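Local structure of peptidase, M20/M25/M40 family (Staphylococcus aureus, 4EWT) at residues L29-E33 with P136-P142; L82-T88 with H362-N367; G143-I149 with D334-Y338. The protein probably hydrolyses amide bonds of N-acylated amino acids or similar compounds, as a manganese-binding amidohydrolase of the M20 peptidase family. All coordinates share one frame; numbering follows the deposited sequence.

Contact 1 of 3, residues L29-E33 with P136-P142. With MN (manganese (II) ion), chain E.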
loop_
_atom_site.group_PDB
_atom_site.type_symbol
_atom_site.label_atom_id
_atom_site.label_comp_id
_atom_site.label_asym_id
_atom_site.label_seq_id
_atom_site.Cartn_x
_atom_site.Cartn_y
_atom_site.Cartn_z
ATOM N N LEU A 29 29.568 1.713 30.557
ATOM C CA LEU A 29 28.394 2.237 29.859
ATOM C C LEU A 29 28.197 3.737 30.055
ATOM O O LEU A 29 28.675 4.312 31.040
ATOM C CB LEU A 29 27.144 1.491 30.349
ATOM C CG LEU A 29 26.576 0.312 29.556
ATOM C CD1 LEU A 29 27.512 -0.229 28.495
ATOM C CD2 LEU A 29 26.144 -0.787 30.515
ATOM N N SER A 30 27.473 4.349 29.116
ATOM C CA SER A 30 27.080 5.756 29.197
ATOM C C SER A 30 26.316 6.031 30.493
ATOM O O SER A 30 25.414 5.280 30.856
ATOM C CB SER A 30 26.209 6.140 27.999
ATOM O OG SER A 30 26.811 5.774 26.770
ATOM N N PHE A 31 26.701 7.104 31.183
ATOM C CA PHE A 31 26.123 7.507 32.475
ATOM C C PHE A 31 26.520 6.604 33.658
ATOM O O PHE A 31 25.986 6.751 34.761
ATOM C CB PHE A 31 24.597 7.682 32.393
ATOM C CG PHE A 31 24.148 8.661 31.339
ATOM C CD1 PHE A 31 24.301 10.036 31.530
ATOM C CD2 PHE A 31 23.565 8.211 30.159
ATOM C CE1 PHE A 31 23.884 10.946 30.559
ATOM C CE2 PHE A 31 23.141 9.111 29.182
ATOM C CZ PHE A 31 23.302 10.483 29.383
ATOM N N HIS A 32 27.457 5.683 33.425
ATOM C CA HIS A 32 27.983 4.808 34.484
ATOM C C HIS A 32 29.507 4.651 34.390
ATOM O O HIS A 32 30.066 3.628 34.795
ATOM C CB HIS A 32 27.303 3.437 34.446
ATOM C CG HIS A 32 25.809 3.499 34.515
ATOM N ND1 HIS A 32 25.118 3.540 35.708
ATOM C CD2 HIS A 32 24.873 3.534 33.537
ATOM C CE1 HIS A 32 23.821 3.596 35.462
ATOM N NE2 HIS A 32 23.645 3.591 34.153
ATOM N N GLU A 33 30.172 5.677 33.868
ATOM C CA GLU A 33 31.607 5.617 33.614
ATOM C C GLU A 33 32.308 6.256 34.831
ATOM O O GLU A 33 32.923 7.323 34.745
ATOM C CB GLU A 33 31.964 6.265 32.259
ATOM C CG GLU A 33 31.412 7.669 32.025
ATOM C CD GLU A 33 29.961 7.695 31.581
ATOM O OE1 GLU A 33 29.678 7.435 30.390
ATOM O OE2 GLU A 33 29.103 8.017 32.423
ATOM N N PRO A 136 31.902 12.003 28.664
ATOM C CA PRO A 136 31.164 10.761 28.850
ATOM C C PRO A 136 29.885 10.754 28.010
ATOM O O PRO A 136 29.567 11.750 27.350
ATOM C CB PRO A 136 30.785 10.815 30.330
ATOM C CG PRO A 136 30.577 12.252 30.595
ATOM C CD PRO A 136 31.624 12.958 29.753
ATOM N N ALA A 137 29.176 9.629 28.033
ATOM C CA ALA A 137 27.764 9.572 27.632
ATOM C C ALA A 137 27.455 10.004 26.192
ATOM O O ALA A 137 26.349 10.451 25.908
ATOM C CB ALA A 137 26.913 10.381 28.629
ATOM N N GLU A 138 28.420 9.857 25.289
ATOM C CA GLU A 138 28.215 10.212 23.880
ATOM C C GLU A 138 27.153 9.326 23.214
ATOM O O GLU A 138 26.374 9.797 22.392
ATOM C CB GLU A 138 29.548 10.142 23.111
ATOM C CG GLU A 138 29.503 10.654 21.662
ATOM C CD GLU A 138 28.899 9.663 20.665
ATOM O OE1 GLU A 138 29.081 8.433 20.846
ATOM O OE2 GLU A 138 28.242 10.121 19.697
ATOM N N GLU A 139 27.113 8.052 23.594
ATOM C CA GLU A 139 26.370 7.030 22.850
ATOM C C GLU A 139 24.861 6.983 23.063
ATOM O O GLU A 139 24.117 6.522 22.183
ATOM C CB GLU A 139 26.966 5.646 23.125
ATOM C CG GLU A 139 28.393 5.484 22.617
ATOM C CD GLU A 139 28.487 5.380 21.100
ATOM O OE1 GLU A 139 27.480 5.611 20.392
ATOM O OE2 GLU A 139 29.590 5.069 20.604
ATOM N N VAL A 140 24.413 7.427 24.234
ATOM C CA VAL A 140 23.004 7.293 24.617
ATOM C C VAL A 140 22.393 8.666 24.907
ATOM O O VAL A 140 22.928 9.412 25.722
ATOM C CB VAL A 140 22.825 6.355 25.848
ATOM C CG1 VAL A 140 21.350 6.042 26.086
ATOM C CG2 VAL A 140 23.615 5.066 25.671
ATOM N N PRO A 141 21.282 9.010 24.215
ATOM C CA PRO A 141 20.526 10.240 24.504
ATOM C C PRO A 141 20.166 10.336 25.995
ATOM O O PRO A 141 19.853 9.313 26.609
ATOM C CB PRO A 141 19.253 10.077 23.664
ATOM C CG PRO A 141 19.648 9.182 22.538
ATOM C CD PRO A 141 20.716 8.261 23.074
ATOM N N PRO A 142 20.203 11.550 26.587
ATOM C CA PRO A 142 20.448 12.871 25.993
ATOM C C PRO A 142 21.915 13.167 25.661
ATOM O O PRO A 142 22.204 14.190 25.044
ATOM C CB PRO A 142 19.952 13.828 27.079
ATOM C CG PRO A 142 20.217 13.101 28.349
ATOM C CD PRO A 142 20.002 11.643 28.048
HETATM MN MN MN E . 29.371 4.996 18.449
HETATM O O HOH W 1 29.480 7.413 18.690
#
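S30 meets V140 at the start of this contact: its CB and OG both lie against one methyl, with OG 3.5 Å from V140 CG2. The hydroxyl sits beside the backbone N of S30, opposite the carbonyl carbon (chi1 -51°), and its polar partner is D80, whose OD2 also accepts the backbone N-H of E139. One carboxylate oxygen therefore holds both loops.

S30 and F31 are the two central residues of a type II turn, which H32 N closes by bonding back to L29 O. F31 takes a positive phi there, and its ring extends over A137. The methyl of A137 comes up beneath one face, 3.7 Å from the ring centroid to CB and only 15° off the normal, a CH-pi contact displaced slightly toward the rim. The carbonyl of V140 arrives at the edge, near the ring plane, with O 3.5 Å from F31 CE2. P142, which follows a cis peptide bond, brings its CD to 3.7 Å from F31 CZ at a slant.

E33 reaches the second loop because its side chain is bent at chi2. Its OE1 accepts A137 N at 3.3 Å, a long and bent bond (136°) that arrives from above the carboxylate plane. The side chains of E33 and P136 cross at roughly a right angle, with E33 CD 3.5 Å from P136 CB.

Further along the second loop, E139 binds manganese through OE2 at 2.2 Å; C103, H362 and a water complete the site. The contact joins the loop between helices 13-25 and 34-43 to the one linking strand 129-135 with helix 144-150; H105 of helix 105-120 touches E139, and P141 rests on strand 179-193.

Contact 2 of 3, residues L82-T88 with H362-N367; sequences LPITEDT and HHPKFN. With MN (manganese (II) ion), chain E.
L82 and H362 meet at about a right angle, the leucine fork set over the flat imidazole. L82 CD1 stands almost above the middle of the ring, 3.5 Å from the H362 centroid and 5° off its normal, a CH-pi contact. The other methyl, on the same side, hangs out past the rim, with L82 CD2 3.5 Å from H362 CE1. The histidine has its CG beside the backbone N and opposite the carbonyl carbon (chi1 -69°), which carries the ring toward the metal. NE2 binds manganese at 2.5 Å, with the ion in the ring plane, so the leucine covers a face while the metal takes the edge.

I84 packs against backbone more than side chain: its CD1 is 3.1 Å from H362 O. Its other branch, CG2, rests at 4.2 Å from P364 CG, and the same proline ring touches the next carbonyl, P364 CB lying 3.5 Å from T85 O. I84 closes the inverse gamma turn centred on P83, its N bonding weakly back to L82 O.

P364 is also where the two backbones are tied. Its O accepts D87 N at 3.0 Å, a moderately bent bond whose donor is tilted 34° from the carbonyl plane. A type I turn from H363 to F366 brings that oxygen round to 82-88. T88 lies beside the same turn, while its OG1 makes a weak bond to E86 OE2; the E86 carboxylate is also held by H24 and the backbone N of S94.

H198 of the second subunit packs on H362, so this edge of the site lies at a subunit boundary. The arrangement belongs to the two-metal centre characteristic of M20 metallopeptidases: H362 and E139 bind one manganese, H105 and H164 the other, and C103 is a ligand of both.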
loop_
_atom_site.group_PDB
_atom_site.type_symbol
_atom_site.label_atom_id
_atom_site.label_comp_id
_atom_site.label_asym_id
_atom_site.label_seq_id
_atom_site.Cartn_x
_atom_site.Cartn_y
_atom_site.Cartn_z
ATOM N N LEU A 82 29.866 0.782 25.010
ATOM C CA LEU A 82 28.547 0.325 24.545
ATOM C C LEU A 82 28.119 -1.021 25.157
ATOM O O LEU A 82 28.977 -1.801 25.577
ATOM C CB LEU A 82 28.556 0.207 23.020
ATOM C CG LEU A 82 28.589 1.495 22.202
ATOM C CD1 LEU A 82 29.277 1.244 20.869
ATOM C CD2 LEU A 82 27.182 2.030 22.002
ATOM N N PRO A 83 26.792 -1.296 25.207
ATOM C CA PRO A 83 26.284 -2.587 25.703
ATOM C C PRO A 83 26.436 -3.716 24.670
ATOM O O PRO A 83 25.447 -4.174 24.092
ATOM C CB PRO A 83 24.800 -2.296 25.974
ATOM C CG PRO A 83 24.446 -1.224 24.989
ATOM C CD PRO A 83 25.688 -0.363 24.888
ATOM N N ILE A 84 27.677 -4.152 24.454
ATOM C CA ILE A 84 28.011 -5.130 23.417
ATOM C C ILE A 84 28.994 -6.166 23.964
ATOM O O ILE A 84 29.990 -5.811 24.603
ATOM C CB ILE A 84 28.615 -4.423 22.164
ATOM C CG1 ILE A 84 27.540 -3.597 21.437
ATOM C CG2 ILE A 84 29.256 -5.425 21.207
ATOM C CD1 ILE A 84 28.083 -2.432 20.660
ATOM N N THR A 85 28.756 -7.423 23.657
ATOM C CA THR A 85 29.609 -8.490 24.087
ATOM C C THR A 85 30.771 -8.643 23.150
ATOM O O THR A 85 30.579 -8.970 22.007
ATOM C CB THR A 85 28.811 -9.775 24.128
ATOM O OG1 THR A 85 27.921 -9.711 25.234
ATOM C CG2 THR A 85 29.711 -10.929 24.292
ATOM N N GLU A 86 31.989 -8.406 23.643
ATOM C CA GLU A 86 33.184 -8.358 22.790
ATOM C C GLU A 86 33.580 -9.740 22.272
ATOM O O GLU A 86 33.584 -10.721 23.018
ATOM C CB GLU A 86 34.359 -7.675 23.501
ATOM C CG GLU A 86 35.632 -7.564 22.642
ATOM C CD GLU A 86 36.642 -6.538 23.146
ATOM O OE1 GLU A 86 36.402 -5.896 24.194
ATOM O OE2 GLU A 86 37.688 -6.375 22.480
ATOM N N ASP A 87 33.985 -9.786 21.021
ATOM C CA ASP A 87 34.260 -11.009 20.335
ATOM C C ASP A 87 35.538 -11.114 19.591
ATOM O O ASP A 87 35.794 -12.030 18.849
ATOM C CB ASP A 87 33.039 -11.431 19.578
ATOM C CG ASP A 87 32.768 -12.871 19.714
ATOM O OD1 ASP A 87 32.645 -13.331 20.869
ATOM O OD2 ASP A 87 32.693 -13.532 18.673
ATOM N N THR A 88 36.213 -9.991 19.602
ATOM C CA THR A 88 37.614 -9.921 19.451
ATOM C C THR A 88 37.903 -11.021 20.460
ATOM O O THR A 88 37.157 -11.180 21.410
ATOM C CB THR A 88 38.072 -8.532 19.945
ATOM O OG1 THR A 88 37.129 -7.549 19.498
ATOM C CG2 THR A 88 39.311 -8.201 19.341
ATOM N N HIS A 362 30.364 -0.465 16.449
ATOM C CA HIS A 362 29.307 -1.130 17.234
ATOM C C HIS A 362 29.194 -2.653 17.030
ATOM O O HIS A 362 28.443 -3.315 17.739
ATOM C CB HIS A 362 27.926 -0.517 16.953
ATOM C CG HIS A 362 27.762 0.873 17.483
ATOM N ND1 HIS A 362 26.657 1.267 18.202
ATOM C CD2 HIS A 362 28.565 1.962 17.402
ATOM C CE1 HIS A 362 26.777 2.541 18.530
ATOM N NE2 HIS A 362 27.928 2.985 18.061
ATOM N N HIS A 363 29.939 -3.199 16.073
ATOM C CA HIS A 363 29.993 -4.652 15.839
ATOM C C HIS A 363 30.868 -5.343 16.906
ATOM O O HIS A 363 31.889 -4.786 17.309
ATOM C CB HIS A 363 30.541 -4.906 14.429
ATOM C CG HIS A 363 30.426 -6.324 13.962
ATOM N ND1 HIS A 363 29.443 -6.746 13.090
ATOM C CD2 HIS A 363 31.187 -7.413 14.224
ATOM C CE1 HIS A 363 29.597 -8.035 12.846
ATOM N NE2 HIS A 363 30.649 -8.463 13.521
ATOM N N PRO A 364 30.466 -6.547 17.378
ATOM C CA PRO A 364 31.255 -7.306 18.365
ATOM C C PRO A 364 32.709 -7.585 17.969
ATOM O O PRO A 364 33.544 -7.836 18.846
ATOM C CB PRO A 364 30.494 -8.634 18.476
ATOM C CG PRO A 364 29.091 -8.281 18.168
ATOM C CD PRO A 364 29.153 -7.180 17.138
ATOM N N LYS A 365 33.004 -7.547 16.671
ATOM C CA LYS A 365 34.353 -7.826 16.174
ATOM C C LYS A 365 35.137 -6.562 15.791
ATOM O O LYS A 365 36.263 -6.656 15.287
ATOM C CB LYS A 365 34.324 -8.840 15.013
ATOM C CG LYS A 365 34.147 -8.230 13.624
ATOM C CD LYS A 365 34.948 -8.983 12.569
ATOM C CE LYS A 365 34.163 -10.134 11.983
ATOM N NZ LYS A 365 34.951 -10.799 10.919
ATOM N N PHE A 366 34.542 -5.395 16.054
ATOM C CA PHE A 366 35.157 -4.086 15.798
ATOM C C PHE A 366 36.625 -4.043 16.215
ATOM O O PHE A 366 36.964 -4.408 17.346
ATOM C CB PHE A 366 34.363 -2.995 16.534
ATOM C CG PHE A 366 34.990 -1.626 16.482
ATOM C CD1 PHE A 366 34.748 -0.777 15.409
ATOM C CD2 PHE A 366 35.800 -1.177 17.523
ATOM C CE1 PHE A 366 35.316 0.495 15.361
ATOM C CE2 PHE A 366 36.372 0.093 17.483
ATOM C CZ PHE A 366 36.125 0.929 16.397
ATOM N N ASN A 367 37.484 -3.603 15.297
ATOM C CA ASN A 367 38.915 -3.428 15.576
ATOM C C ASN A 367 39.541 -2.355 14.690
ATOM O O ASN A 367 39.132 -2.162 13.540
ATOM C CB ASN A 367 39.682 -4.750 15.424
ATOM C CG ASN A 367 40.983 -4.785 16.235
ATOM O OD1 ASN A 367 41.529 -3.753 16.640
ATOM N ND2 ASN A 367 41.484 -5.991 16.469
HETATM MN MN MN E . 29.371 4.996 18.449
HETATM O O HOH W 1 29.480 7.413 18.690
#

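Contact 3 of 3, residues G143-I149 with D334-Y338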
loop_
_atom_site.group_PDB
_atom_site.type_symbol
_atom_site.label_atom_id
_atom_site.label_comp_id
_atom_site.label_asym_id
_atom_site.label_seq_id
_atom_site.Cartn_x
_atom_site.Cartn_y
_atom_site.Cartn_z
ATOM N N GLY A 143 22.824 12.286 26.065
ATOM C CA GLY A 143 24.240 12.430 25.741
ATOM C C GLY A 143 25.021 13.232 26.762
ATOM O O GLY A 143 24.457 13.744 27.731
ATOM N N GLY A 144 26.326 13.343 26.538
ATOM C CA GLY A 144 27.215 14.065 27.446
ATOM C C GLY A 144 27.497 15.499 27.039
ATOM O O GLY A 144 27.615 16.380 27.903
ATOM N N ALA A 145 27.605 15.734 25.728
ATOM C CA ALA A 145 27.966 17.048 25.194
ATOM C C ALA A 145 27.022 18.118 25.708
ATOM O O ALA A 145 27.456 19.190 26.137
ATOM C CB ALA A 145 27.977 17.027 23.678
ATOM N N LYS A 146 25.731 17.793 25.668
ATOM C CA LYS A 146 24.660 18.647 26.154
ATOM C C LYS A 146 24.893 19.030 27.614
ATOM O O LYS A 146 24.980 20.211 27.933
ATOM C CB LYS A 146 23.313 17.923 25.980
ATOM C CG LYS A 146 22.088 18.808 26.011
ATOM C CD LYS A 146 20.844 18.011 25.599
ATOM C CE LYS A 146 19.568 18.820 25.762
ATOM N NZ LYS A 146 19.473 19.920 24.758
ATOM N N THR A 147 25.012 18.027 28.484
ATOM C CA THR A 147 25.230 18.250 29.919
ATOM C C THR A 147 26.500 19.054 30.207
ATOM O O THR A 147 26.530 19.855 31.140
ATOM C CB THR A 147 25.258 16.925 30.667
ATOM N N MET A 148 27.537 18.843 29.397
ATOM C CA MET A 148 28.791 19.581 29.534
ATOM C C MET A 148 28.688 21.033 29.111
ATOM O O MET A 148 29.330 21.898 29.715
ATOM C CB MET A 148 29.914 18.907 28.759
ATOM C CG MET A 148 30.366 17.631 29.387
ATOM S SD MET A 148 31.998 17.171 28.830
ATOM C CE MET A 148 32.081 15.598 29.617
ATOM N N ILE A 149 27.903 21.297 28.069
ATOM C CA ILE A 149 27.642 22.669 27.639
ATOM C C ILE A 149 26.926 23.418 28.759
ATOM O O ILE A 149 27.289 24.550 29.085
ATOM C CB ILE A 149 26.773 22.756 26.348
ATOM C CG1 ILE A 149 27.296 21.840 25.227
ATOM C CG2 ILE A 149 26.646 24.206 25.877
ATOM C CD1 ILE A 149 28.732 22.056 24.823
ATOM N N ASP A 334 27.159 13.093 18.996
ATOM C CA ASP A 334 26.779 14.220 19.850
ATOM C C ASP A 334 27.771 15.384 19.884
ATOM O O ASP A 334 27.474 16.443 20.439
ATOM C CB ASP A 334 26.254 13.781 21.232
ATOM C CG ASP A 334 27.303 13.820 22.328
ATOM O OD1 ASP A 334 28.516 13.877 22.034
ATOM O OD2 ASP A 334 26.887 13.781 23.512
ATOM N N PHE A 335 28.917 15.203 19.235
ATOM C CA PHE A 335 29.807 16.323 18.920
ATOM C C PHE A 335 29.024 17.432 18.220
ATOM O O PHE A 335 29.399 18.605 18.288
ATOM C CB PHE A 335 30.969 15.871 18.029
ATOM C CG PHE A 335 32.000 16.939 17.785
ATOM C CD1 PHE A 335 33.088 17.078 18.642
ATOM C CD2 PHE A 335 31.890 17.802 16.687
ATOM C CE1 PHE A 335 34.044 18.056 18.434
ATOM C CE2 PHE A 335 32.838 18.784 16.462
ATOM C CZ PHE A 335 33.928 18.919 17.344
ATOM N N ALA A 336 27.935 17.048 17.551
ATOM C CA ALA A 336 27.097 17.998 16.818
ATOM C C ALA A 336 26.571 19.126 17.695
ATOM O O ALA A 336 26.314 20.222 17.201
ATOM C CB ALA A 336 25.955 17.278 16.149
ATOM N N TYR A 337 26.391 18.844 18.983
ATOM C CA TYR A 337 26.021 19.860 19.967
ATOM C C TYR A 337 27.090 20.934 20.150
ATOM O O TYR A 337 26.752 22.111 20.230
ATOM C CB TYR A 337 25.678 19.229 21.320
ATOM C CG TYR A 337 24.304 18.585 21.372
ATOM C CD1 TYR A 337 23.148 19.345 21.204
ATOM C CD2 TYR A 337 24.167 17.221 21.618
ATOM C CE1 TYR A 337 21.885 18.751 21.260
ATOM C CE2 TYR A 337 22.928 16.623 21.684
ATOM C CZ TYR A 337 21.792 17.389 21.499
ATOM O OH TYR A 337 20.566 16.781 21.564
ATOM N N TYR A 338 28.367 20.542 20.211
ATOM C CA TYR A 338 29.465 21.522 20.214
ATOM C C TYR A 338 29.435 22.327 18.928
ATOM O O TYR A 338 29.555 23.552 18.945
ATOM C CB TYR A 338 30.849 20.853 20.311
ATOM C CG TYR A 338 31.013 19.931 21.476
ATOM C CD1 TYR A 338 31.077 20.428 22.775
ATOM C CD2 TYR A 338 31.119 18.561 21.285
ATOM C CE1 TYR A 338 31.216 19.592 23.844
ATOM C CE2 TYR A 338 31.265 17.710 22.356
ATOM C CZ TYR A 338 31.314 18.238 23.638
ATOM O OH TYR A 338 31.459 17.410 24.725
HETATM O O HOH W 2 24.673 15.358 24.196
#
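A145 is the bump in this contact, and D334, Y337 and Y338 form the hollow around it. Its methyl lies over one face of the Y338 ring, CB 3.6 Å from Y338 CZ, while Y337 CB closes in at 4.0 Å from the same A145 CB. The two tyrosines thus straddle the alanine, and the next residue packs too: K146 sets its CB over a face of the Y337 ring. One turn further along the helix, I149 CD1 slants in to 3.5 Å from Y338 CD1, on the CD1/CE1 side of the ring, while A145 sits nearer CZ and CE2.

Helices 144-150 and 335-341 pack here in the alpha/beta metal-binding domain. Helix 144-150 follows strand 129-135 and helix 335-341 precedes strand 344-350, both strands of the large mixed sheet.

D334 fills the space beside the first turn of helix 144-150. A145 N points almost straight at its OD2 (3.0 Å, 167°), from above the carboxylate plane, and G144 N adds a weak bond to the same oxygen. G143 brings a bare CA to 3.7 Å from D334 OD2. Water 2 donates to OD2 and accepts K146 N. The helix start would probably stabilise the negative charge on D334, whose OD1 is paired with R76 and bonded to Q135; the Y338 hydroxyl bonds to Q135 as well.

How the contacts relate
From the N terminus, 29-33 waits about a hundred residues for 136-142 to close contact 1, joining the loop before helix 34-43 to the one after strand 129-135. Before that, 82-88, in the loop after strand 72-78, has opened contact 2, which closes only at 362-367 ahead of helix 372-386, so the two loops cross; E139 and H362 bring them to one manganese. Contact 3 starts directly after 136-142 and ties helix 144-150 to helix 335-341; its loop takes in the six-stranded antiparallel sheet and lies within the span of contact 2. The E138 carboxylate of contact 1 probably bonds the backbone N of D334, linking contacts 1 and 3, whereas contacts 2 and 3 do not touch.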